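PDB 2PQG: ribosome-inactivating protein 3 from Zea mays, which belongs to the ribosome-inactivating proteins, a family of plant proteins known for toxins and defence proteins. Local coordinates for residues R189-T192 / V193-V197; Q218-D221 / R222-A226. All blocks are in the same frame, centred on the assembly; numbering follows the deposited sequence.

Interaction 1 (R189-T192 / V193-V197)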
loop_
_atom_site.group_PDB
_atom_site.type_symbol
_atom_site.label_atom_id
_atom_site.label_comp_id
_atom_site.label_asym_id
_atom_site.label_seq_id
_atom_site.Cartn_x
_atom_site.Cartn_y
_atom_site.Cartn_z
ATOM N N ARG A 189 0.142 7.540 3.612
ATOM C CA ARG A 189 1.388 7.974 4.237
ATOM C C ARG A 189 1.979 9.237 3.609
ATOM O O ARG A 189 2.369 10.170 4.312
ATOM C CB ARG A 189 2.452 6.884 4.124
ATOM C CG ARG A 189 2.304 5.684 5.015
ATOM C CD ARG A 189 3.349 4.667 4.599
ATOM N NE ARG A 189 3.344 3.487 5.448
ATOM C CZ ARG A 189 4.203 2.484 5.321
ATOM N NH1 ARG A 189 5.128 2.522 4.375
ATOM N NH2 ARG A 189 4.150 1.452 6.152
ATOM N N PHE A 190 2.066 9.250 2.284
ATOM C CA PHE A 190 2.662 10.368 1.570
ATOM C C PHE A 190 1.688 11.235 0.803
ATOM O O PHE A 190 0.934 10.727 -0.029
ATOM C CB PHE A 190 3.701 9.860 0.563
ATOM C CG PHE A 190 4.799 9.051 1.168
ATOM C CD1 PHE A 190 4.597 7.717 1.506
ATOM C CD2 PHE A 190 6.041 9.623 1.405
ATOM C CE1 PHE A 190 5.629 6.959 2.067
ATOM C CE2 PHE A 190 7.073 8.875 1.962
ATOM C CZ PHE A 190 6.868 7.541 2.297
ATOM N N ASN A 191 1.707 12.542 1.062
ATOM C CA ASN A 191 0.843 13.441 0.315
ATOM C C ASN A 191 1.506 13.707 -1.041
ATOM O O ASN A 191 0.917 14.327 -1.926
ATOM C CB ASN A 191 0.579 14.752 1.073
ATOM C CG ASN A 191 1.805 15.295 1.772
ATOM O OD1 ASN A 191 1.916 16.498 2.005
ATOM N ND2 ASN A 191 2.720 14.414 2.131
ATOM N N THR A 192 2.735 13.226 -1.209
ATOM C CA THR A 192 3.419 13.386 -2.485
ATOM C C THR A 192 2.820 12.339 -3.442
ATOM O O THR A 192 2.717 12.561 -4.646
ATOM C CB THR A 192 4.964 13.194 -2.338
ATOM O OG1 THR A 192 5.592 13.315 -3.623
ATOM C CG2 THR A 192 5.291 11.840 -1.717
ATOM N N VAL A 193 2.408 11.207 -2.880
ATOM C CA VAL A 193 1.802 10.130 -3.653
ATOM C C VAL A 193 0.317 10.408 -3.899
ATOM O O VAL A 193 -0.179 10.213 -5.012
ATOM C CB VAL A 193 1.940 8.772 -2.926
ATOM C CG1 VAL A 193 1.057 7.720 -3.593
ATOM C CG2 VAL A 193 3.397 8.335 -2.951
ATOM N N SER A 194 -0.392 10.856 -2.866
ATOM C CA SER A 194 -1.801 11.158 -3.016
ATOM C C SER A 194 -1.978 12.299 -4.023
ATOM O O SER A 194 -2.954 12.310 -4.774
ATOM C CB SER A 194 -2.418 11.523 -1.669
ATOM O OG SER A 194 -1.757 12.625 -1.088
ATOM N N ARG A 195 -1.044 13.253 -4.057
ATOM C CA ARG A 195 -1.152 14.351 -5.023
ATOM C C ARG A 195 -0.953 13.831 -6.444
ATOM O O ARG A 195 -1.673 14.210 -7.360
ATOM C CB ARG A 195 -0.120 15.448 -4.759
ATOM C CG ARG A 195 -0.387 16.300 -3.534
ATOM C CD ARG A 195 0.326 17.641 -3.647
ATOM N NE ARG A 195 1.761 17.483 -3.868
ATOM C CZ ARG A 195 2.649 17.249 -2.908
ATOM N NH1 ARG A 195 3.934 17.114 -3.214
ATOM N NH2 ARG A 195 2.255 17.168 -1.642
ATOM N N THR A 196 0.033 12.959 -6.622
ATOM C CA THR A 196 0.331 12.397 -7.933
ATOM C C THR A 196 -0.730 11.405 -8.390
ATOM O O THR A 196 -1.127 11.417 -9.558
ATOM C CB THR A 196 1.712 11.712 -7.935
ATOM O OG1 THR A 196 2.719 12.689 -7.641
ATOM C CG2 THR A 196 2.005 11.085 -9.298
ATOM N N VAL A 197 -1.199 10.556 -7.481
ATOM C CA VAL A 197 -2.220 9.585 -7.846
ATOM C C VAL A 197 -3.560 10.264 -8.117
ATOM O O VAL A 197 -4.314 9.802 -8.974
ATOM C CB VAL A 197 -2.425 8.508 -6.758
ATOM C CG1 VAL A 197 -3.588 7.590 -7.152
ATOM C CG2 VAL A 197 -1.156 7.702 -6.583
#
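Where F190 leaves the helical path of helix 171-189 and helix 191-199 sets off, the carbonyl oxygen F190 O takes the amide S194 N at 3.1 Å, with a weaker second bond from V193 N. CB of F190 rests against CG2 of V193 at 3.8 Å, and its ring leads away from the turn to meet W220. F190 sits at the N-cap position and its carbonyl accepts the first helical bond, at a break between two consecutive helices inside the ribosome-inactivating protein fold. One turn on, R195 folds back over the start of the helix. A bend at chi3 (-56°) turns its guanidinium so that one face lies over CA of T192, 3.8 Å from NH1, while OD1 of N191 stands at the edge of the group, 3.7 Å from NH2. The N191 amide is nearly perpendicular to it, 85° between the planes, and NH2 is hydrogen-bonded to the carbonyl of R254. OG1 of T196 lies within bonding range of both T192 O, at 3.0 Å, and OE1 of Q213, which OG1 of T192 also bonds, whereas OG of S194 is bonded by R23 from helix 15-27.

Interaction 2 (Q218-D221 / R222-A226); sequences QKWD and RISKA
Two bends in the K219 chain, at chi2 (-62°) and chi4, and one at chi3 of R222 (90°) bring the two long side chains side by side at the start of helix 220-232. Both point the same way, and the methylene groups of the lysine do the touching: CD lies over one face of the R222 guanidinium, offset toward its rim and 3.6 Å from CZ, with CE close to NH1. The ammonium is carried past the flat group, leaving NZ 4.4 Å from R222 NH1, near enough for the like charges probably to cost something; NH2 of R222 is hydrogen-bonded to the carbonyl of D240.

K219 is also the residue at the N-cap position, and its carbonyl opens the helical bonding. The oxygen K219 O receives I223 N at 2.9 Å, and R222 N more weakly.

The next turn is tied by a serine that bonds back to the main chain. OG of S224 reaches W220 O at 2.8 Å, tilted 31° from the carbonyl plane, and the same hydroxyl stands over one face of the W220 indole, 3.9 Å from CE2. Its other partner is the amide of K260, so the hydroxyl gives its proton to W220 O and probably accepts the K260 N-H, which accounts for both roles of a buried oxygen. K225 N follows with a regular helical bond to D221 O at 3.0 Å.

Beyond the turn, NE1 of W220 bonds the carbonyl of L258 in the C-terminal segment, which also lays K260 against W220 and D221, while R222, I223 and A226 pack on M241 of helix 239-242.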
loop_
_atom_site.group_PDB
_atom_site.type_symbol
_atom_site.label_atom_id
_atom_site.label_comp_id
_atom_site.label_asym_id
_atom_site.label_seq_id
_atom_site.Cartn_x
_atom_site.Cartn_y
_atom_site.Cartn_z
ATOM N N GLN A 218 10.031 4.476 -0.281
ATOM C CA GLN A 218 10.673 3.318 0.310
ATOM C C GLN A 218 11.460 3.657 1.559
ATOM O O GLN A 218 11.958 2.760 2.228
ATOM C CB GLN A 218 11.594 2.646 -0.705
ATOM C CG GLN A 218 10.855 1.923 -1.818
ATOM C CD GLN A 218 11.773 1.054 -2.648
ATOM O OE1 GLN A 218 12.358 1.503 -3.631
ATOM N NE2 GLN A 218 11.916 -0.200 -2.240
ATOM N N LYS A 219 11.576 4.943 1.877
ATOM C CA LYS A 219 12.320 5.359 3.063
ATOM C C LYS A 219 11.421 6.020 4.099
ATOM O O LYS A 219 11.874 6.831 4.909
ATOM C CB LYS A 219 13.458 6.313 2.673
ATOM C CG LYS A 219 14.650 5.631 2.026
ATOM C CD LYS A 219 15.283 4.647 2.982
ATOM C CE LYS A 219 16.523 4.000 2.385
ATOM N NZ LYS A 219 16.224 3.066 1.268
ATOM N N TRP A 220 10.142 5.657 4.076
ATOM C CA TRP A 220 9.165 6.207 5.005
ATOM C C TRP A 220 9.636 6.212 6.449
ATOM O O TRP A 220 9.389 7.175 7.178
ATOM C CB TRP A 220 7.866 5.411 4.931
ATOM C CG TRP A 220 6.773 5.979 5.784
ATOM C CD1 TRP A 220 6.197 7.209 5.654
ATOM C CD2 TRP A 220 6.114 5.338 6.890
ATOM N NE1 TRP A 220 5.210 7.371 6.597
ATOM C CE2 TRP A 220 5.127 6.242 7.355
ATOM C CE3 TRP A 220 6.232 4.086 7.497
ATOM C CZ2 TRP A 220 4.292 5.936 8.447
ATOM C CZ3 TRP A 220 5.390 3.788 8.582
ATOM C CH2 TRP A 220 4.423 4.708 9.029
ATOM N N ASP A 221 10.286 5.125 6.861
ATOM C CA ASP A 221 10.783 4.986 8.231
ATOM C C ASP A 221 11.865 5.978 8.505
ATOM O O ASP A 221 11.952 6.554 9.589
ATOM C CB ASP A 221 11.381 3.603 8.473
ATOM C CG ASP A 221 10.339 2.521 8.546
ATOM O OD1 ASP A 221 10.694 1.384 8.921
ATOM O OD2 ASP A 221 9.167 2.805 8.223
ATOM N N ARG A 222 12.711 6.152 7.507
ATOM C CA ARG A 222 13.817 7.054 7.644
ATOM C C ARG A 222 13.381 8.496 7.703
ATOM O O ARG A 222 13.878 9.250 8.538
ATOM C CB ARG A 222 14.804 6.852 6.516
ATOM C CG ARG A 222 16.128 7.443 6.859
ATOM C CD ARG A 222 17.215 6.729 6.136
ATOM N NE ARG A 222 17.484 7.334 4.840
ATOM C CZ ARG A 222 18.142 6.713 3.871
ATOM N NH1 ARG A 222 18.577 5.473 4.074
ATOM N NH2 ARG A 222 18.378 7.332 2.716
ATOM N N ILE A 223 12.463 8.901 6.830
ATOM C CA ILE A 223 12.040 10.286 6.903
ATOM C C ILE A 223 11.140 10.503 8.121
ATOM O O ILE A 223 10.921 11.635 8.545
ATOM C CB ILE A 223 11.403 10.805 5.567
ATOM C CG1 ILE A 223 10.140 11.601 5.864
ATOM C CG2 ILE A 223 11.215 9.689 4.574
ATOM C CD1 ILE A 223 10.195 12.984 5.289
ATOM N N SER A 224 10.652 9.414 8.713
ATOM C CA SER A 224 9.846 9.531 9.919
ATOM C C SER A 224 10.813 9.806 11.065
ATOM O O SER A 224 10.521 10.611 11.944
ATOM C CB SER A 224 9.067 8.248 10.194
ATOM O OG SER A 224 7.962 8.150 9.321
ATOM N N LYS A 225 11.964 9.134 11.053
ATOM C CA LYS A 225 12.980 9.342 12.085
ATOM C C LYS A 225 13.500 10.779 12.001
ATOM O O LYS A 225 13.684 11.446 13.020
ATOM C CB LYS A 225 14.134 8.349 11.915
ATOM C CG LYS A 225 13.732 6.905 12.197
ATOM C CD LYS A 225 14.912 5.927 12.197
ATOM C CE LYS A 225 14.457 4.580 12.744
ATOM N NZ LYS A 225 15.577 3.655 13.049
ATOM N N ALA A 226 13.728 11.255 10.780
ATOM C CA ALA A 226 14.193 12.619 10.578
ATOM C C ALA A 226 13.133 13.586 11.093
ATOM O O ALA A 226 13.460 14.634 11.652
ATOM C CB ALA A 226 14.461 12.878 9.097
#

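In the fold
Interactions 1 and 2 are two helix starts in series along the chain, their centres about 15 Å apart, and in each the residue at the N-cap position gives its carbonyl to the first helical amide. They meet through W220. Its ring receives R189 in a cation-pi contact, with R189 CZ 3.4 Å from W220 CE3, and meets F190 at about 60° between the planes, F190 CZ standing 3.4 Å from W220 CD1. The aromatic group of interaction 2 therefore packs against the two residues that open 189-192. The segment 254-260 runs past both: R254, I255, A257 and L258 bond to interaction 1, L258 and K260 to interaction 2, and V256 touches F190 and I223 alike.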